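PDB 5A04: aldose-aldose oxidoreductase from Caulobacter crescentus, which catalyses oxidation of one aldose coupled to reduction of another, probably by shuttling hydride through a bound NADP(H) cofactor. Local coordinates for residues Y78-N83 against M101-M106; E200-V205 against L229-G234; E222-F227 against A242-C247. All coordinates share one frame; numbering follows the deposited sequence.

Contact 1. Residues Y78-N83 against M101-M106. With NDP (NADPH dihydro-nicotinamide-adenine-dinucleotide phosphate), chain G; BGC (beta-D-glucopyranose), chain H.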
loop_
_atom_site.group_PDB
_atom_site.type_symbol
_atom_site.label_atom_id
_atom_site.label_comp_id
_atom_site.label_asym_id
_atom_site.label_seq_id
_atom_site.Cartn_x
_atom_site.Cartn_y
_atom_site.Cartn_z
ATOM N N TYR A 78 -3.733 32.454 12.627
ATOM C CA TYR A 78 -3.335 31.097 12.275
ATOM C C TYR A 78 -3.480 30.257 13.537
ATOM O O TYR A 78 -2.732 30.421 14.497
ATOM C CB TYR A 78 -1.898 31.097 11.723
ATOM C CG TYR A 78 -1.397 29.818 11.067
ATOM C CD1 TYR A 78 -2.092 28.616 11.177
ATOM C CD2 TYR A 78 -0.206 29.825 10.337
ATOM C CE1 TYR A 78 -1.609 27.456 10.588
ATOM C CE2 TYR A 78 0.287 28.671 9.742
ATOM C CZ TYR A 78 -0.420 27.491 9.868
ATOM O OH TYR A 78 0.064 26.349 9.278
ATOM N N VAL A 79 -4.484 29.386 13.536
ATOM C CA VAL A 79 -4.785 28.537 14.678
ATOM C C VAL A 79 -3.990 27.231 14.636
ATOM O O VAL A 79 -4.178 26.411 13.731
ATOM C CB VAL A 79 -6.290 28.217 14.723
ATOM C CG1 VAL A 79 -6.595 27.277 15.892
ATOM C CG2 VAL A 79 -7.101 29.519 14.825
ATOM N N ILE A 80 -3.102 27.053 15.619
ATOM C CA ILE A 80 -2.173 25.926 15.648
ATOM C C ILE A 80 -2.243 25.260 17.030
ATOM O O ILE A 80 -1.237 25.055 17.724
ATOM C CB ILE A 80 -0.718 26.384 15.298
ATOM C CG1 ILE A 80 -0.748 27.373 14.122
ATOM C CG2 ILE A 80 0.160 25.184 14.955
ATOM C CD1 ILE A 80 0.648 27.783 13.558
ATOM N N THR A 81 -3.463 24.891 17.401
ATOM C CA THR A 81 -3.761 24.283 18.697
ATOM C C THR A 81 -4.110 22.804 18.542
ATOM O O THR A 81 -4.245 22.332 17.426
ATOM C CB THR A 81 -4.954 24.990 19.337
ATOM O OG1 THR A 81 -6.097 24.767 18.500
ATOM C CG2 THR A 81 -4.686 26.494 19.440
ATOM N N PRO A 82 -4.290 22.071 19.667
ATOM C CA PRO A 82 -4.899 20.738 19.535
ATOM C C PRO A 82 -6.205 20.787 18.745
ATOM O O PRO A 82 -6.881 21.826 18.701
ATOM C CB PRO A 82 -5.134 20.321 20.989
ATOM C CG PRO A 82 -4.005 21.011 21.726
ATOM C CD PRO A 82 -3.858 22.340 21.053
ATOM N N ASN A 83 -6.542 19.662 18.123
ATOM C CA ASN A 83 -7.602 19.594 17.130
ATOM C C ASN A 83 -8.952 20.052 17.656
ATOM O O ASN A 83 -9.672 20.758 16.971
ATOM C CB ASN A 83 -7.720 18.167 16.593
ATOM C CG ASN A 83 -6.417 17.669 16.005
ATOM O OD1 ASN A 83 -5.577 18.467 15.589
ATOM N ND2 ASN A 83 -6.245 16.348 15.957
ATOM N N MET A 101 -6.288 31.021 8.973
ATOM C CA MET A 101 -5.572 29.818 8.580
ATOM C C MET A 101 -5.733 28.837 9.733
ATOM O O MET A 101 -5.426 29.162 10.877
ATOM C CB MET A 101 -4.086 30.111 8.315
ATOM C CG MET A 101 -3.294 28.902 7.873
ATOM S SD MET A 101 -3.362 28.652 6.092
ATOM C CE MET A 101 -2.240 29.953 5.552
ATOM N N CYS A 102 -6.238 27.646 9.446
ATOM C CA CYS A 102 -6.446 26.651 10.496
ATOM C C CYS A 102 -5.667 25.378 10.172
ATOM O O CYS A 102 -5.722 24.885 9.050
ATOM C CB CYS A 102 -7.937 26.329 10.643
ATOM S SG CYS A 102 -8.264 25.223 12.038
ATOM N N GLU A 103 -4.944 24.841 11.146
ATOM C CA GLU A 103 -4.195 23.616 10.895
ATOM C C GLU A 103 -5.117 22.423 10.653
ATOM O O GLU A 103 -6.279 22.442 11.031
ATOM C CB GLU A 103 -3.240 23.312 12.058
ATOM C CG GLU A 103 -1.802 23.719 11.735
ATOM C CD GLU A 103 -1.385 23.222 10.372
ATOM O OE1 GLU A 103 -1.566 22.012 10.108
ATOM O OE2 GLU A 103 -0.912 24.038 9.550
ATOM N N LYS A 104 -4.583 21.395 10.001
ATOM C CA LYS A 104 -5.274 20.118 9.885
ATOM C C LYS A 104 -5.125 19.323 11.173
ATOM O O LYS A 104 -4.239 19.602 11.976
ATOM C CB LYS A 104 -4.739 19.302 8.695
ATOM C CG LYS A 104 -3.207 19.351 8.455
ATOM C CD LYS A 104 -2.352 18.816 9.616
ATOM C CE LYS A 104 -2.641 17.361 9.968
ATOM N NZ LYS A 104 -1.830 16.934 11.153
ATOM N N PRO A 105 -6.021 18.350 11.406
ATOM C CA PRO A 105 -7.298 18.175 10.712
ATOM C C PRO A 105 -8.181 19.375 11.061
ATOM O O PRO A 105 -7.997 19.946 12.132
ATOM C CB PRO A 105 -7.834 16.861 11.302
ATOM C CG PRO A 105 -7.279 16.861 12.706
ATOM C CD PRO A 105 -5.865 17.397 12.519
ATOM N N MET A 106 -9.072 19.771 10.169
ATOM C CA MET A 106 -9.852 20.992 10.372
ATOM C C MET A 106 -10.577 21.044 11.719
ATOM O O MET A 106 -10.454 22.029 12.451
ATOM C CB MET A 106 -10.851 21.149 9.239
ATOM C CG MET A 106 -11.725 22.398 9.340
ATOM S SD MET A 106 -12.622 22.509 7.791
ATOM C CE MET A 106 -13.452 24.085 8.009
HETATM P PA NDP G . 1.952 21.157 20.483
HETATM O O1A NDP G . 1.395 20.363 21.612
HETATM O O2A NDP G . 3.430 21.094 20.211
HETATM O O5B NDP G . 1.539 22.741 20.637
HETATM C C5B NDP G . 0.167 22.832 20.900
HETATM C C4B NDP G . -0.031 24.233 21.495
HETATM O O4B NDP G . -1.417 24.580 21.529
HETATM C C3B NDP G . 0.479 24.256 22.955
HETATM O O3B NDP G . 1.843 24.528 23.013
HETATM C C2B NDP G . -0.270 25.481 23.496
HETATM O O2B NDP G . 0.285 26.607 23.139
HETATM C C1B NDP G . -1.624 25.391 22.668
HETATM N N9A NDP G . -2.731 24.858 23.466
HETATM C C8A NDP G . -3.926 25.502 23.772
HETATM N N7A NDP G . -4.740 24.760 24.549
HETATM C C5A NDP G . -4.034 23.572 24.758
HETATM C C6A NDP G . -4.345 22.402 25.475
HETATM N N6A NDP G . -5.547 22.295 26.139
HETATM N N1A NDP G . -3.476 21.347 25.536
HETATM C C2A NDP G . -2.291 21.529 24.842
HETATM N N3A NDP G . -1.863 22.569 24.118
HETATM C C4A NDP G . -2.769 23.608 24.092
HETATM O O3 NDP G . 1.096 20.527 19.208
HETATM P PN NDP G . 1.727 20.755 17.724
HETATM O O1N NDP G . 2.135 22.149 17.469
HETATM O O2N NDP G . 2.463 19.541 17.205
HETATM O O5D NDP G . 0.245 20.575 16.794
HETATM C C5D NDP G . -0.660 21.626 16.986
HETATM C C4D NDP G . -1.597 21.650 15.746
HETATM O O4D NDP G . -0.770 21.743 14.546
HETATM C C3D NDP G . -2.405 20.306 15.601
HETATM O O3D NDP G . -3.703 20.578 15.040
HETATM C C2D NDP G . -1.587 19.508 14.595
HETATM O O2D NDP G . -2.394 18.649 13.808
HETATM C C1D NDP G . -1.052 20.667 13.682
HETATM N N1N NDP G . 0.224 20.285 13.072
HETATM C C2N NDP G . 0.394 20.386 11.701
HETATM C C3N NDP G . 1.599 20.050 11.153
HETATM C C7N NDP G . 1.782 20.151 9.705
HETATM O O7N NDP G . 2.795 19.704 9.135
HETATM N N7N NDP G . 0.800 20.774 8.942
HETATM C C4N NDP G . 2.748 19.575 11.972
HETATM C C5N NDP G . 2.453 19.463 13.408
HETATM C C6N NDP G . 1.265 19.811 13.902
HETATM P P2B NDP G . 0.350 27.877 24.302
HETATM O O1X NDP G . -1.106 27.962 24.698
HETATM O O2X NDP G . 1.280 27.249 25.294
HETATM O O3X NDP G . 0.901 29.040 23.479
HETATM C C2 BGC H . 1.393 15.855 12.250
HETATM C C3 BGC H . 2.672 15.538 13.038
HETATM C C4 BGC H . 3.657 14.824 12.158
HETATM C C5 BGC H . 3.886 15.579 10.859
HETATM C C6 BGC H . 4.724 14.697 9.897
HETATM C C1 BGC H . 1.816 16.629 11.083
HETATM O O1 BGC H . 0.669 17.088 10.367
HETATM O O2 BGC H . 0.511 16.595 13.085
HETATM O O3 BGC H . 2.294 14.727 14.139
HETATM O O4 BGC H . 4.886 14.673 12.851
HETATM O O5 BGC H . 2.660 15.860 10.222
HETATM O O6 BGC H . 5.121 15.449 8.744
#

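Contact 2. Residues E200-V205 against L229-G234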
loop_
_atom_site.group_PDB
_atom_site.type_symbol
_atom_site.label_atom_id
_atom_site.label_comp_id
_atom_site.label_asym_id
_atom_site.label_seq_id
_atom_site.Cartn_x
_atom_site.Cartn_y
_atom_site.Cartn_z
ATOM N N GLU A 200 -10.375 13.543 -7.396
ATOM C CA GLU A 200 -11.738 13.042 -7.215
ATOM C C GLU A 200 -12.135 12.918 -5.754
ATOM O O GLU A 200 -11.293 13.026 -4.868
ATOM C CB GLU A 200 -11.880 11.681 -7.877
ATOM C CG GLU A 200 -11.627 11.664 -9.379
ATOM C CD GLU A 200 -11.880 10.286 -9.951
ATOM O OE1 GLU A 200 -13.067 9.908 -10.088
ATOM O OE2 GLU A 200 -10.895 9.576 -10.239
ATOM N N GLU A 201 -13.423 12.669 -5.511
ATOM C CA GLU A 201 -13.914 12.369 -4.167
ATOM C C GLU A 201 -14.414 10.933 -4.119
ATOM O O GLU A 201 -15.075 10.481 -5.050
ATOM C CB GLU A 201 -15.039 13.337 -3.769
ATOM C CG GLU A 201 -14.653 14.797 -3.913
ATOM C CD GLU A 201 -13.565 15.207 -2.939
ATOM O OE1 GLU A 201 -13.484 14.591 -1.852
ATOM O OE2 GLU A 201 -12.814 16.155 -3.246
ATOM N N PRO A 202 -14.115 10.213 -3.026
ATOM C CA PRO A 202 -14.430 8.778 -3.004
ATOM C C PRO A 202 -15.926 8.500 -2.924
ATOM O O PRO A 202 -16.681 9.319 -2.390
ATOM C CB PRO A 202 -13.710 8.268 -1.751
ATOM C CG PRO A 202 -13.483 9.479 -0.907
ATOM C CD PRO A 202 -13.395 10.661 -1.820
ATOM N N VAL A 203 -16.342 7.365 -3.473
ATOM C CA VAL A 203 -17.751 6.977 -3.391
ATOM C C VAL A 203 -17.937 5.733 -2.537
ATOM O O VAL A 203 -19.068 5.340 -2.246
ATOM C CB VAL A 203 -18.360 6.730 -4.783
ATOM C CG1 VAL A 203 -18.519 8.055 -5.524
ATOM C CG2 VAL A 203 -17.523 5.737 -5.575
ATOM N N ALA A 204 -16.839 5.103 -2.131
ATOM C CA ALA A 204 -16.946 3.936 -1.263
ATOM C C ALA A 204 -15.679 3.792 -0.447
ATOM O O ALA A 204 -14.591 4.133 -0.920
ATOM C CB ALA A 204 -17.213 2.669 -2.079
ATOM N N VAL A 205 -15.836 3.293 0.773
ATOM C CA VAL A 205 -14.757 3.233 1.747
ATOM C C VAL A 205 -14.787 1.911 2.509
ATOM O O VAL A 205 -15.844 1.521 3.015
ATOM C CB VAL A 205 -14.880 4.383 2.772
ATOM C CG1 VAL A 205 -13.782 4.281 3.824
ATOM C CG2 VAL A 205 -14.858 5.737 2.067
ATOM N N LEU A 229 -10.213 3.285 -0.730
ATOM C CA LEU A 229 -11.140 4.216 -1.366
ATOM C C LEU A 229 -11.400 3.805 -2.802
ATOM O O LEU A 229 -10.478 3.410 -3.520
ATOM C CB LEU A 229 -10.581 5.648 -1.346
ATOM C CG LEU A 229 -10.127 6.212 0.003
ATOM C CD1 LEU A 229 -9.429 7.555 -0.186
ATOM C CD2 LEU A 229 -11.302 6.356 0.953
ATOM N N LEU A 230 -12.656 3.923 -3.224
ATOM C CA LEU A 230 -12.999 3.791 -4.639
ATOM C C LEU A 230 -13.527 5.130 -5.134
ATOM O O LEU A 230 -14.283 5.789 -4.420
ATOM C CB LEU A 230 -14.048 2.692 -4.840
ATOM C CG LEU A 230 -14.565 2.457 -6.260
ATOM C CD1 LEU A 230 -13.478 1.906 -7.185
ATOM C CD2 LEU A 230 -15.764 1.496 -6.207
ATOM N N PHE A 231 -13.122 5.530 -6.339
ATOM C CA PHE A 231 -13.524 6.816 -6.912
ATOM C C PHE A 231 -14.425 6.607 -8.144
ATOM O O PHE A 231 -14.403 5.530 -8.741
ATOM C CB PHE A 231 -12.282 7.628 -7.293
ATOM C CG PHE A 231 -11.411 8.008 -6.115
ATOM C CD1 PHE A 231 -10.406 7.166 -5.675
ATOM C CD2 PHE A 231 -11.607 9.210 -5.459
ATOM C CE1 PHE A 231 -9.599 7.528 -4.587
ATOM C CE2 PHE A 231 -10.815 9.582 -4.373
ATOM C CZ PHE A 231 -9.807 8.735 -3.940
ATOM N N PRO A 232 -15.200 7.635 -8.541
ATOM C CA PRO A 232 -16.136 7.454 -9.669
ATOM C C PRO A 232 -15.481 6.990 -10.969
ATOM O O PRO A 232 -16.092 6.231 -11.722
ATOM C CB PRO A 232 -16.743 8.854 -9.842
ATOM C CG PRO A 232 -16.709 9.422 -8.457
ATOM C CD PRO A 232 -15.384 8.950 -7.896
ATOM N N SER A 233 -14.251 7.423 -11.224
ATOM C CA SER A 233 -13.557 7.055 -12.451
ATOM C C SER A 233 -13.147 5.590 -12.474
ATOM O O SER A 233 -12.735 5.063 -13.516
ATOM C CB SER A 233 -12.302 7.909 -12.625
ATOM O OG SER A 233 -11.339 7.513 -11.663
ATOM N N GLY A 234 -13.218 4.949 -11.312
ATOM C CA GLY A 234 -12.723 3.596 -11.159
ATOM C C GLY A 234 -11.360 3.550 -10.488
ATOM O O GLY A 234 -10.877 2.475 -10.145
#

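Contact 3. Residues E222-F227 against A242-C247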
loop_
_atom_site.group_PDB
_atom_site.type_symbol
_atom_site.label_atom_id
_atom_site.label_comp_id
_atom_site.label_asym_id
_atom_site.label_seq_id
_atom_site.Cartn_x
_atom_site.Cartn_y
_atom_site.Cartn_z
ATOM N N GLU A 222 -7.096 5.388 18.270
ATOM C CA GLU A 222 -6.631 4.239 17.492
ATOM C C GLU A 222 -5.180 4.377 17.055
ATOM O O GLU A 222 -4.668 5.484 16.851
ATOM C CB GLU A 222 -7.532 4.002 16.264
ATOM C CG GLU A 222 -7.294 4.899 15.042
ATOM C CD GLU A 222 -7.818 6.324 15.188
ATOM O OE1 GLU A 222 -8.538 6.637 16.171
ATOM O OE2 GLU A 222 -7.512 7.151 14.290
ATOM N N ASP A 223 -4.535 3.225 16.905
ATOM C CA ASP A 223 -3.165 3.151 16.418
ATOM C C ASP A 223 -3.187 3.016 14.899
ATOM O O ASP A 223 -2.937 3.990 14.192
ATOM C CB ASP A 223 -2.438 1.975 17.078
ATOM C CG ASP A 223 -1.084 1.687 16.445
ATOM O OD1 ASP A 223 -0.567 2.538 15.695
ATOM O OD2 ASP A 223 -0.537 0.605 16.727
ATOM N N ILE A 224 -3.479 1.818 14.404
ATOM C CA ILE A 224 -3.562 1.595 12.960
ATOM C C ILE A 224 -5.007 1.633 12.477
ATOM O O ILE A 224 -5.880 0.987 13.055
ATOM C CB ILE A 224 -2.934 0.242 12.547
ATOM C CG1 ILE A 224 -1.419 0.270 12.774
ATOM C CG2 ILE A 224 -3.221 -0.052 11.076
ATOM C CD1 ILE A 224 -0.738 -1.097 12.554
ATOM N N ILE A 225 -5.266 2.407 11.434
ATOM C CA ILE A 225 -6.531 2.252 10.718
ATOM C C ILE A 225 -6.256 2.450 9.227
ATOM O O ILE A 225 -6.003 3.554 8.739
ATOM C CB ILE A 225 -7.654 3.199 11.265
ATOM C CG1 ILE A 225 -8.972 2.940 10.524
ATOM C CG2 ILE A 225 -7.248 4.694 11.222
ATOM C CD1 ILE A 225 -10.184 3.612 11.200
ATOM N N ASN A 226 -6.246 1.328 8.514
ATOM C CA ASN A 226 -5.946 1.324 7.089
ATOM C C ASN A 226 -7.245 1.355 6.330
ATOM O O ASN A 226 -8.242 0.781 6.783
ATOM C CB ASN A 226 -5.125 0.087 6.713
ATOM C CG ASN A 226 -3.816 0.020 7.473
ATOM O OD1 ASN A 226 -3.281 1.052 7.911
ATOM N ND2 ASN A 226 -3.285 -1.193 7.632
ATOM N N PHE A 227 -7.261 2.019 5.187
ATOM C CA PHE A 227 -8.522 2.165 4.479
ATOM C C PHE A 227 -8.354 2.076 2.978
ATOM O O PHE A 227 -7.257 2.270 2.430
ATOM C CB PHE A 227 -9.232 3.477 4.877
ATOM C CG PHE A 227 -8.368 4.716 4.798
ATOM C CD1 PHE A 227 -7.491 5.047 5.833
ATOM C CD2 PHE A 227 -8.479 5.580 3.712
ATOM C CE1 PHE A 227 -6.699 6.219 5.759
ATOM C CE2 PHE A 227 -7.708 6.748 3.644
ATOM C CZ PHE A 227 -6.820 7.061 4.663
ATOM N N ALA A 242 -1.006 5.117 10.737
ATOM C CA ALA A 242 -0.445 4.366 11.860
ATOM C C ALA A 242 0.275 5.250 12.881
ATOM O O ALA A 242 0.853 6.278 12.539
ATOM C CB ALA A 242 0.520 3.288 11.335
ATOM N N TYR A 243 0.240 4.814 14.134
ATOM C CA TYR A 243 0.977 5.459 15.211
ATOM C C TYR A 243 2.075 4.534 15.759
ATOM O O TYR A 243 2.691 4.839 16.781
ATOM C CB TYR A 243 0.022 5.858 16.343
ATOM C CG TYR A 243 -0.470 7.301 16.347
ATOM C CD1 TYR A 243 0.176 8.299 15.630
ATOM C CD2 TYR A 243 -1.579 7.662 17.111
ATOM C CE1 TYR A 243 -0.270 9.619 15.674
ATOM C CE2 TYR A 243 -2.029 8.970 17.164
ATOM C CZ TYR A 243 -1.380 9.947 16.447
ATOM O OH TYR A 243 -1.842 11.242 16.523
ATOM N N SER A 244 2.291 3.391 15.114
ATOM C CA SER A 244 3.274 2.418 15.609
ATOM C C SER A 244 4.320 2.020 14.561
ATOM O O SER A 244 5.151 1.152 14.819
ATOM C CB SER A 244 2.570 1.159 16.148
ATOM O OG SER A 244 1.770 0.522 15.155
ATOM N N VAL A 245 4.285 2.644 13.388
ATOM C CA VAL A 245 5.360 2.480 12.399
ATOM C C VAL A 245 5.677 3.818 11.759
ATOM O O VAL A 245 4.865 4.736 11.802
ATOM C CB VAL A 245 5.009 1.474 11.272
ATOM C CG1 VAL A 245 4.751 0.088 11.827
ATOM C CG2 VAL A 245 3.817 1.960 10.453
ATOM N N ASN A 246 6.853 3.925 11.149
ATOM C CA ASN A 246 7.196 5.127 10.396
ATOM C C ASN A 246 7.067 4.917 8.890
ATOM O O ASN A 246 7.673 4.011 8.317
ATOM C CB ASN A 246 8.619 5.581 10.728
ATOM C CG ASN A 246 8.765 5.990 12.175
ATOM O OD1 ASN A 246 8.158 6.969 12.617
ATOM N ND2 ASN A 246 9.570 5.243 12.923
ATOM N N CYS A 247 6.271 5.765 8.251
ATOM C CA CYS A 247 6.123 5.729 6.813
ATOM C C CYS A 247 5.611 7.061 6.328
ATOM O O CYS A 247 4.875 7.750 7.029
ATOM C CB CYS A 247 5.166 4.621 6.373
ATOM S SG CYS A 247 3.600 4.553 7.314
#

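Contact 1. Residues Y78-N83 against M101-M106
Glu103 reaches across to Tyr78 and Val79 while its whole length runs beside the NADPH, a case of one side chain serving the fold and the cofactor together. Its CB lies 3.6 Å from Val79 O, the carbonyl that accepts Glu103 N in the backbone pairing. CG packs against CG2 of Ile80 and O4D of the nicotinamide ribose, two groups that also touch each other. A bend at chi2 (-48°) brings the carboxylate up beside the carboxamide, where OE1 takes the amide N7N of NADPH at 2.9 Å in an almost straight bond (174°). Lys104 N also reaches OE1, but from above the carboxylate plane, and OE2 turns its anti lone pair to Tyr78 OH in a short 2.5 Å bond. Three donors thus fix the tilt and rotation of the carboxylate, and through it the carboxamide.

The tyrosine ring is itself held between two side chains. CG of Met101 sits over one face, 3.5 Å from the ring centroid, with the sulfur farther out above that face in a Met-aromatic contact; CD1 of Ile80 covers the opposite face. Gln296 also hydrogen-bonds Tyr78 OH. Val79 N to Met101 O (2.8 Å) belongs to the parallel strand pairing.

Farther along, Asn83 OD1 lies 3.3 Å from CD of Pro105, the two side chains crossing at about a right angle. Lys104 NZ turns to O1 of glucose at 2.6 Å, and Asp185 O is a further partner of this amine. Adjoining strands joined by helix 86-95 form a beta-alpha-beta unit of the Rossmann fold, and the Glu-Lys-Pro sequence with its cis proline at the strand end is consistent with the cofactor and sugar site of the Gfo/Idh/MocA oxidoreductases.

Contact 2. Residues E200-V205 against L229-G234
Val203 and Ala204 both face Leu230 in a classic beta bulge: Leu230 O takes Val203 N at 2.8 Å and, weakly, Ala204 N, while Leu230 N returns a bond to Ala204 O. The antiparallel pairing passes on to Val205 and Leu229, whose CG2 and CD2 branches lie side by side.

Beyond the bulge the side chains take over. Pro202 CB lies over a face of the Phe231 ring, and its CD comes 3.8 Å from CE2; Glu200 CB approaches CD2 of the same ring obliquely. Val203 CG1 meets Pro232 CG at 3.7 Å. From its CB beside the ring, the extended Glu200 chain carries its carboxylate to the type I turn of Phe231 to Gly234, where both oxygens use syn lone pairs: OE1 for Ser233 N at 3.0 Å, OE2 for Ser233 OG at 2.5 Å. Putting an alanine here removes the carboxylate and is likely to cost Ser233 N and OG these acceptors, leaving the turn held less firmly to the 200-205 segment.

This two-point grip implies a polar fastening where the strands end, set beside an apolar layer packed on helices 182-198 and 314-333; Gly234 O of the same turn bonds Ser210 of the second subunit.

Contact 3. Residues E222-F227 against A242-C247
Asp223 points its carboxylate at the start of the 242-247 loop, where two successive residues meet it. OD1 accepts Tyr243 N at 2.9 Å, nearly along its C-O axis, and OD2 offers its syn lone pair to Ser244 OG at 2.8 Å. The same amide reaches Asp223 O weakly, so backbone and side chain of one residue share a single donor. With CG opposite its own backbone N (chi1 170°), the aspartate swings its carboxylate alongside the loop. Next to these polar bonds, Ile224 CG1 rests on Ala242 CB at 3.9 Å, and Ala242 CA directs its hydrogen at Asp223 O.

The strands concerned, 224-230 and 236-242, are antiparallel neighbours in the large mixed sheet of the C-terminal alpha/beta domain, and the contact sits where the first begins and the second gives way to the loop. The second subunit takes part as well: Arg155 of the other chain forms a salt bridge to Asp223 OD2 and hydrogen-bonds Ser244 OG. The arginine therefore binds both members of the Asp-Ser pair, probably steadying the negative charge.

On the ligand side, Tyr243 turns its ring away from Asp223 to stack edge-to-face with Phe163, a residue of the glucose pocket. Farther out, Ser182 at the start of helix 182-198 hydrogen-bonds Asp223 O, while Tyr328 holds the carboxylate of Glu222.

Contact 1 belongs to the Rossmann domain and handles both ligands directly; contacts 2 and 3 lie in the C-terminal domain and mark different reaches of one sheet. Strand 224-230 runs through both, with contact 3 near its start and contact 2 near its finish, their centres 22 Å apart. Contact 3 is the nearer to the active site: its closest atoms are about 7 Å from those of contact 1, and the Tyr243 side chain lies about 6 Å from the glucose and about 8 Å from the NADPH. Contact 2 stands farther off, its centre 27 Å from that of contact 1. Both C-terminal contacts touch the second subunit, whereas no other protein chain of the assembly touches contact 1.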